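Side-chain contact in MGS-M5 (Unidentified, PDB 4Q3N), which is probably an NAD-dependent L-lactate dehydrogenase that interconverts lactate and pyruvate, built as a tetramer with a Rossmann-type nucleotide-binding domain: residues A[14-19]-A[31-36]. Residues are numbered along the deposited sequence; the frame is centred on the assembly and turned at random.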
loop_
_atom_site.group_PDB
_atom_site.type_symbol
_atom_site.label_atom_id
_atom_site.label_comp_id
_atom_site.label_asym_id
_atom_site.label_seq_id
_atom_site.Cartn_x
_atom_site.Cartn_y
_atom_site.Cartn_z
ATOM N N VAL A 14 -11.100 -0.959 -21.708
ATOM C CA VAL A 14 -10.613 0.273 -21.029
ATOM C C VAL A 14 -11.309 0.485 -19.676
ATOM O O VAL A 14 -10.651 0.621 -18.635
ATOM C CB VAL A 14 -10.798 1.523 -21.940
ATOM C CG1 VAL A 14 -10.500 2.788 -21.171
ATOM C CG2 VAL A 14 -9.877 1.432 -23.197
ATOM N N GLY A 15 -12.632 0.439 -19.666
ATOM C CA GLY A 15 -13.351 0.688 -18.416
ATOM C C GLY A 15 -13.016 -0.383 -17.378
ATOM O O GLY A 15 -12.888 -0.085 -16.168
ATOM N N MET A 16 -12.877 -1.630 -17.826
ATOM C CA MET A 16 -12.718 -2.708 -16.853
ATOM C C MET A 16 -11.240 -2.818 -16.372
ATOM O O MET A 16 -11.009 -3.233 -15.261
ATOM C CB MET A 16 -13.199 -4.058 -17.407
ATOM C CG MET A 16 -14.751 -4.113 -17.551
ATOM S SD MET A 16 -15.594 -3.721 -16.009
ATOM C CE MET A 16 -14.805 -4.826 -14.776
ATOM N N SER A 17 -10.278 -2.486 -17.215
ATOM C CA SER A 17 -8.884 -2.451 -16.770
ATOM C C SER A 17 -8.746 -1.352 -15.712
ATOM O O SER A 17 -8.134 -1.529 -14.661
ATOM C CB SER A 17 -7.969 -2.203 -17.965
ATOM O OG SER A 17 -7.944 -3.373 -18.783
ATOM N N TYR A 18 -9.407 -0.237 -15.962
ATOM C CA TYR A 18 -9.478 0.833 -14.974
ATOM C C TYR A 18 -10.109 0.337 -13.649
ATOM O O TYR A 18 -9.517 0.497 -12.549
ATOM C CB TYR A 18 -10.294 1.998 -15.555
ATOM C CG TYR A 18 -10.724 3.049 -14.526
ATOM C CD1 TYR A 18 -9.794 3.695 -13.707
ATOM C CD2 TYR A 18 -12.056 3.403 -14.405
ATOM C CE1 TYR A 18 -10.210 4.702 -12.758
ATOM C CE2 TYR A 18 -12.489 4.417 -13.494
ATOM C CZ TYR A 18 -11.551 5.060 -12.685
ATOM O OH TYR A 18 -11.973 6.027 -11.794
ATOM N N ALA A 19 -11.280 -0.284 -13.732
ATOM C CA ALA A 19 -11.934 -0.792 -12.541
ATOM C C ALA A 19 -11.041 -1.826 -11.803
ATOM O O ALA A 19 -10.884 -1.736 -10.578
ATOM C CB ALA A 19 -13.274 -1.410 -12.884
ATOM N N LEU A 31 -17.803 1.247 -6.287
ATOM C CA LEU A 31 -17.683 1.223 -7.733
ATOM C C LEU A 31 -19.023 0.780 -8.322
ATOM O O LEU A 31 -19.590 -0.207 -7.839
ATOM C CB LEU A 31 -16.578 0.246 -8.104
ATOM C CG LEU A 31 -16.116 0.010 -9.515
ATOM C CD1 LEU A 31 -15.659 1.340 -10.047
ATOM C CD2 LEU A 31 -14.990 -1.043 -9.524
ATOM N N VAL A 32 -19.518 1.484 -9.338
ATOM C CA VAL A 32 -20.745 1.047 -10.008
ATOM C C VAL A 32 -20.421 0.940 -11.493
ATOM O O VAL A 32 -19.819 1.855 -12.060
ATOM C CB VAL A 32 -21.907 2.000 -9.792
ATOM C CG1 VAL A 32 -23.157 1.488 -10.545
ATOM C CG2 VAL A 32 -22.228 2.184 -8.260
ATOM N N LEU A 33 -20.784 -0.187 -12.099
ATOM C CA LEU A 33 -20.498 -0.449 -13.500
ATOM C C LEU A 33 -21.779 -0.311 -14.318
ATOM O O LEU A 33 -22.811 -0.935 -13.979
ATOM C CB LEU A 33 -19.936 -1.867 -13.683
ATOM C CG LEU A 33 -18.722 -2.180 -12.775
ATOM C CD1 LEU A 33 -18.305 -3.622 -13.053
ATOM C CD2 LEU A 33 -17.520 -1.230 -13.046
ATOM N N LEU A 34 -21.726 0.506 -15.367
ATOM C CA LEU A 34 -22.876 0.700 -16.266
ATOM C C LEU A 34 -22.517 0.249 -17.669
ATOM O O LEU A 34 -21.443 0.563 -18.166
ATOM C CB LEU A 34 -23.296 2.172 -16.328
ATOM C CG LEU A 34 -24.418 2.661 -15.420
ATOM C CD1 LEU A 34 -24.069 2.338 -13.976
ATOM C CD2 LEU A 34 -24.634 4.191 -15.618
ATOM N N ASP A 35 -23.418 -0.448 -18.323
ATOM C CA ASP A 35 -23.182 -0.817 -19.703
ATOM C C ASP A 35 -24.521 -0.978 -20.368
ATOM O O ASP A 35 -25.477 -1.403 -19.725
ATOM C CB ASP A 35 -22.386 -2.124 -19.802
ATOM C CG ASP A 35 -21.804 -2.339 -21.182
ATOM O OD1 ASP A 35 -22.532 -2.829 -22.066
ATOM O OD2 ASP A 35 -20.635 -2.021 -21.402
ATOM N N ILE A 36 -24.610 -0.654 -21.647
ATOM C CA ILE A 36 -25.879 -0.868 -22.352
ATOM C C ILE A 36 -26.236 -2.359 -22.305
ATOM O O ILE A 36 -27.394 -2.735 -22.354
ATOM C CB ILE A 36 -25.795 -0.336 -23.793
ATOM C CG1 ILE A 36 -27.099 -0.614 -24.519
ATOM C CG2 ILE A 36 -24.621 -0.934 -24.519
ATOM C CD1 ILE A 36 -28.340 -0.066 -23.778
#
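Met16 and Ala19 meet Leu31 and Leu33 through aliphatic and sulfur atoms alone, with no flat group at the interface; the one ring, that of Tyr18, packs instead on Val6 and Val8 of strand 5-9 and on helix 232-246, where its OH is hydrogen-bonded to Thr242 OG1. Met16 SD lies 4.0 Å from Leu33 CD1, and the methyl CE is almost as near to the same CD1, at 4.1 Å. The two side chains cross at about a right angle; the bends of the methionine chain at chi2 (-55°) and chi3 bring SD and CE to the flank of the CD1 methyl. The two branches of Leu33 diverge: with CG anti to the carbonyl carbon (chi1 -53°), CD1 goes to Met16, while CD2 reaches Ala19 CB at 4.3 Å. Segment 14-19 of helix 13-25 runs nearly antiparallel to segment 31-34 of strand 30-34, with 168° between their axes and 10.6 Å at closest approach, as expected for the first beta-alpha-beta crossover of a Rossmann fold; Gly15 is consistent with the last glycine of the GxGxxG motif expected at the start of this helix. Ala19 CB also approaches Leu31 CD2 at 3.8 Å, a value that is doubtful because Leu31 has two conformers. Leu48 of helix 38-49 touches Met16, Ala19 and Leu31, and Tyr232 of a second subunit packs on Met16.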